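Local coordinates for protein bacterial regulatory proteins, TetR family (Nitrosomonas europaea, PDB 3NI7) that probably binds DNA through an N-terminal helix-turn-helix domain and regulates transcription as a TetR-family regulator, at residues 22-25 with 26-29; 43-46 with 47-51. All coordinates share one frame; numbering follows the deposited sequence.

Interaction 1: 22-25 with 26-29; sequences HTSW and EAVR
Two hydrogen bonds tie Ser24 and Trp25 to Ala27 and Val28. Val28 N donates to Trp25 O at 2.6 Å and closes a type I beta turn from Trp25 to Val28; the N-H stands above the carbonyl plane, 45° out of it. The second bond is weak: Ala27 N reaches back to Ser24 OG at 3.4 Å. With chi1 at 57°, the serine hydroxyl sits between its own backbone N and carbonyl carbon, which turns it toward Ala27 N, and the Ala27 methyl rests in van der Waals contact with it, CB 3.5 Å from Ser24 OG. The Thr23 hydroxyl is bonded to Leu19 O of the preceding helix.

Beyond the turn, the Arg29 guanidinium folds back along the chain. Its NH1 donates to Glu26 O at 2.6 Å, nearly in the guanidinium plane, and more weakly to Val28 O.

The apolar contacts are few. Val28 CG2 lies 4.2 Å from Trp25 CE3, approaching the indole obliquely. Both Trp25 and Val28 are buried and also pack on Ala20 of helix 7-22, while Trp25 touches Met105 of helix 99-108. Arg29 occupies the N-cap position of helix 30-36. The turn is thus the short connection between helices 7-22 and 30-36, the first two of a TetR-type DNA-binding domain, leading into the predicted helix-turn-helix.

Interaction 2: 43-46 with 47-51; sequences EIRL and YFREK
The C-terminal end of helix 41-47, which closes the predicted helix-turn-helix and corresponds to the recognition helix of TetR-family domains, unwinds here into the loop before helix 51-69. Ile44 O takes two backbone donors. Phe48 N comes in the carbonyl plane at 2.9 Å and almost straight (177°), whereas Tyr47 N, at the same distance, stands above that plane with a more bent bond. A CA-H...O contact adds to them, Arg45 CA lying 3.1 Å from Phe48 O.

The Tyr47 ring turns back along the helix. Its CG stands anti to the carbonyl carbon (chi1 -63°), which lays the ring edge beside the carbonyls of the last turn, with CD2 3.5 Å from Glu43 O. The Tyr47 side chain also touches Met8 and Ile12 of helix 7-22, and buried Phe48 packs on Ile12 as well as on Leu54 and Ala57 of helix 51-69.

Arg45 and Arg49 meet at the surface. The Arg45 chain bends at chi3, bringing NH2 over one face of the Arg49 guanidinium, 3.5 Å from Arg49 NH2, with the two planes 73° apart. Arg49 CG also lies 3.4 Å from Arg45 O. An alanine in place of Arg45 would remove the guanidinium group at this face and is likely to leave the face without this neighbour and the Arg49 side chain freer to turn. Two like charges this close probably disfavour each other, and together they would probably add positive charge here, consistent with the DNA-binding role predicted for this helix.

Interactions 1 and 2 lie in series within the same DNA-binding domain, their centres about 16 Å apart, and each is partly buried. Both set aromatic or aliphatic side chains against helix 7-22, by Trp25 and Val28 in one and by Tyr47 and Phe48 in the other, while the arginines of both lie at or near the surface. The first is a turn between helices, in which an arginine is bonded to backbone carbonyls; the second is a helix end, where two arginines meet steeply, NH2 of one over the face of the other. Lys51, at the start of helix 51-69, joins them directly: its NZ probably donates to Trp25 O, at 2.7 Å, and forms a cation-pi contact with the Trp25 ring.

Interaction 1: 22-25 with 26-29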
loop_
_atom_site.group_PDB
_atom_site.type_symbol
_atom_site.label_atom_id
_atom_site.label_comp_id
_atom_site.label_asym_id
_atom_site.label_seq_id
_atom_site.Cartn_x
_atom_site.Cartn_y
_atom_site.Cartn_z
ATOM N N HIS A 22 0.852 -25.958 -7.400
ATOM C CA HIS A 22 -0.080 -27.099 -7.522
ATOM C C HIS A 22 -1.012 -27.185 -6.337
ATOM O O HIS A 22 -2.120 -27.698 -6.446
ATOM C CB HIS A 22 0.633 -28.442 -7.594
ATOM C CG HIS A 22 1.616 -28.545 -8.702
ATOM N ND1 HIS A 22 1.269 -28.354 -10.022
ATOM C CD2 HIS A 22 2.936 -28.824 -8.693
ATOM C CE1 HIS A 22 2.343 -28.511 -10.778
ATOM N NE2 HIS A 22 3.367 -28.793 -9.995
ATOM N N THR A 23 -0.547 -26.731 -5.186
ATOM C CA THR A 23 -1.363 -26.818 -3.985
ATOM C C THR A 23 -1.743 -25.471 -3.424
ATOM O O THR A 23 -2.788 -24.967 -3.761
ATOM C CB THR A 23 -0.663 -27.677 -2.933
ATOM O OG1 THR A 23 0.576 -27.067 -2.562
ATOM C CG2 THR A 23 -0.394 -28.962 -3.539
ATOM N N SER A 24 -0.922 -24.939 -2.539
ATOM C CA SER A 24 -0.938 -23.547 -2.172
ATOM C C SER A 24 0.398 -23.301 -1.471
ATOM O O SER A 24 1.204 -24.209 -1.309
ATOM C CB SER A 24 -2.099 -23.127 -1.264
ATOM O OG SER A 24 -2.131 -23.879 -0.082
ATOM N N TRP A 25 0.641 -22.056 -1.100
ATOM C CA TRP A 25 1.793 -21.664 -0.326
ATOM C C TRP A 25 1.643 -22.214 1.093
ATOM O O TRP A 25 2.515 -22.989 1.579
ATOM C CB TRP A 25 1.905 -20.137 -0.305
ATOM C CG TRP A 25 2.946 -19.642 0.564
ATOM C CD1 TRP A 25 2.792 -18.895 1.679
ATOM C CD2 TRP A 25 4.336 -19.881 0.418
ATOM N NE1 TRP A 25 4.014 -18.646 2.247
ATOM C CE2 TRP A 25 4.977 -19.254 1.493
ATOM C CE3 TRP A 25 5.104 -20.573 -0.518
ATOM C CZ2 TRP A 25 6.348 -19.300 1.660
ATOM C CZ3 TRP A 25 6.471 -20.624 -0.352
ATOM C CH2 TRP A 25 7.080 -20.001 0.724
ATOM N N GLU A 26 0.549 -21.843 1.762
ATOM C CA GLU A 26 0.249 -22.359 3.117
ATOM C C GLU A 26 0.535 -23.846 3.272
ATOM O O GLU A 26 1.122 -24.263 4.252
ATOM C CB GLU A 26 -1.203 -22.136 3.468
ATOM C CG GLU A 26 -1.579 -22.621 4.842
ATOM C CD GLU A 26 -2.908 -23.343 4.854
ATOM O OE1 GLU A 26 -3.905 -22.786 4.301
ATOM O OE2 GLU A 26 -2.941 -24.466 5.432
ATOM N N ALA A 27 0.135 -24.631 2.283
ATOM C CA ALA A 27 0.357 -26.076 2.271
ATOM C C ALA A 27 1.837 -26.503 2.177
ATOM O O ALA A 27 2.178 -27.697 2.430
ATOM C CB ALA A 27 -0.408 -26.692 1.124
ATOM N N VAL A 28 2.718 -25.561 1.829
ATOM C CA VAL A 28 4.090 -25.941 1.532
ATOM C C VAL A 28 4.907 -26.195 2.797
ATOM O O VAL A 28 5.052 -25.299 3.633
ATOM C CB VAL A 28 4.838 -24.871 0.755
ATOM C CG1 VAL A 28 6.324 -25.245 0.694
ATOM C CG2 VAL A 28 4.265 -24.703 -0.617
ATOM N N ARG A 29 5.441 -27.412 2.919
ATOM C CA ARG A 29 6.391 -27.778 3.982
ATOM C C ARG A 29 7.774 -28.101 3.415
ATOM O O ARG A 29 7.908 -28.511 2.255
ATOM C CB ARG A 29 5.889 -28.998 4.740
ATOM C CG ARG A 29 4.568 -28.830 5.428
ATOM C CD ARG A 29 4.614 -27.781 6.526
ATOM N NE ARG A 29 3.254 -27.495 6.976
ATOM C CZ ARG A 29 2.369 -26.750 6.319
ATOM N NH1 ARG A 29 2.695 -26.168 5.169
ATOM N NH2 ARG A 29 1.149 -26.578 6.825
#

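Interaction 2: 43-46 with 47-51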
loop_
_atom_site.group_PDB
_atom_site.type_symbol
_atom_site.label_atom_id
_atom_site.label_comp_id
_atom_site.label_asym_id
_atom_site.label_seq_id
_atom_site.Cartn_x
_atom_site.Cartn_y
_atom_site.Cartn_z
ATOM N N GLU A 43 19.258 -31.708 4.563
ATOM C CA GLU A 43 19.943 -31.014 3.496
ATOM C C GLU A 43 19.267 -29.689 3.199
ATOM O O GLU A 43 19.915 -28.679 2.989
ATOM C CB GLU A 43 19.986 -31.848 2.228
ATOM C CG GLU A 43 21.367 -32.427 1.905
ATOM C CD GLU A 43 21.376 -33.240 0.575
ATOM O OE1 GLU A 43 20.894 -34.420 0.544
ATOM O OE2 GLU A 43 21.871 -32.664 -0.437
ATOM N N ILE A 44 17.955 -29.693 3.171
ATOM C CA ILE A 44 17.227 -28.452 2.925
ATOM C C ILE A 44 17.504 -27.406 4.002
ATOM O O ILE A 44 17.689 -26.226 3.705
ATOM C CB ILE A 44 15.724 -28.688 2.877
ATOM C CG1 ILE A 44 15.374 -29.591 1.701
ATOM C CG2 ILE A 44 15.013 -27.385 2.707
ATOM C CD1 ILE A 44 16.237 -29.336 0.469
ATOM N N ARG A 45 17.574 -27.845 5.254
ATOM C CA ARG A 45 17.638 -26.911 6.328
ATOM C C ARG A 45 19.021 -26.284 6.419
ATOM O O ARG A 45 19.159 -25.263 7.064
ATOM C CB ARG A 45 17.179 -27.550 7.630
ATOM C CG ARG A 45 15.676 -27.767 7.713
ATOM C CD ARG A 45 15.156 -28.174 9.100
ATOM N NE ARG A 45 15.640 -27.306 10.191
ATOM C CZ ARG A 45 14.953 -26.323 10.782
ATOM N NH1 ARG A 45 13.701 -26.030 10.412
ATOM N NH2 ARG A 45 15.532 -25.592 11.743
ATOM N N LEU A 46 20.028 -26.836 5.745
ATOM C CA LEU A 46 21.294 -26.118 5.614
ATOM C C LEU A 46 21.021 -24.731 4.998
ATOM O O LEU A 46 21.526 -23.713 5.453
ATOM C CB LEU A 46 22.266 -26.872 4.724
ATOM C CG LEU A 46 23.061 -28.057 5.308
ATOM C CD1 LEU A 46 23.675 -28.888 4.174
ATOM C CD2 LEU A 46 24.173 -27.687 6.320
ATOM N N TYR A 47 20.185 -24.713 3.958
ATOM C CA TYR A 47 19.880 -23.509 3.213
ATOM C C TYR A 47 18.758 -22.735 3.825
ATOM O O TYR A 47 18.849 -21.555 3.963
ATOM C CB TYR A 47 19.495 -23.858 1.790
ATOM C CG TYR A 47 20.625 -24.509 1.091
ATOM C CD1 TYR A 47 21.600 -23.753 0.464
ATOM C CD2 TYR A 47 20.756 -25.858 1.101
ATOM C CE1 TYR A 47 22.670 -24.324 -0.155
ATOM C CE2 TYR A 47 21.805 -26.453 0.460
ATOM C CZ TYR A 47 22.780 -25.666 -0.163
ATOM O OH TYR A 47 23.890 -26.213 -0.787
ATOM N N PHE A 48 17.676 -23.395 4.154
ATOM C CA PHE A 48 16.504 -22.721 4.709
ATOM C C PHE A 48 16.035 -23.403 5.988
ATOM O O PHE A 48 15.633 -24.573 5.972
ATOM C CB PHE A 48 15.355 -22.687 3.675
ATOM C CG PHE A 48 15.727 -22.000 2.388
ATOM C CD1 PHE A 48 16.179 -22.715 1.317
ATOM C CD2 PHE A 48 15.693 -20.624 2.288
ATOM C CE1 PHE A 48 16.568 -22.067 0.156
ATOM C CE2 PHE A 48 16.106 -19.983 1.152
ATOM C CZ PHE A 48 16.539 -20.701 0.080
ATOM N N ARG A 49 16.082 -22.684 7.096
ATOM C CA ARG A 49 15.584 -23.219 8.360
ATOM C C ARG A 49 14.097 -22.920 8.592
ATOM O O ARG A 49 13.472 -23.550 9.440
ATOM C CB ARG A 49 16.442 -22.674 9.509
ATOM C CG ARG A 49 17.902 -23.103 9.367
ATOM C CD ARG A 49 18.724 -22.628 10.448
ATOM N NE ARG A 49 18.529 -23.447 11.638
ATOM C CZ ARG A 49 17.864 -23.073 12.732
ATOM N NH1 ARG A 49 17.278 -21.881 12.805
ATOM N NH2 ARG A 49 17.791 -23.902 13.774
ATOM N N GLU A 50 13.538 -21.976 7.818
ATOM C CA GLU A 50 12.135 -21.503 7.964
ATOM C C GLU A 50 11.503 -21.199 6.623
ATOM O O GLU A 50 12.192 -20.883 5.670
ATOM C CB GLU A 50 12.070 -20.216 8.786
ATOM C CG GLU A 50 12.030 -20.371 10.298
ATOM C CD GLU A 50 11.868 -19.012 11.019
ATOM O OE1 GLU A 50 11.248 -18.084 10.454
ATOM O OE2 GLU A 50 12.362 -18.859 12.154
ATOM N N LYS A 51 10.182 -21.252 6.578
ATOM C CA LYS A 51 9.421 -20.999 5.361
ATOM C C LYS A 51 9.566 -19.516 4.909
ATOM O O LYS A 51 9.762 -19.202 3.721
ATOM C CB LYS A 51 7.961 -21.380 5.635
ATOM C CG LYS A 51 7.205 -21.962 4.458
ATOM C CD LYS A 51 5.824 -22.465 4.905
ATOM C CE LYS A 51 4.764 -22.257 3.811
ATOM N NZ LYS A 51 3.450 -22.871 4.154
#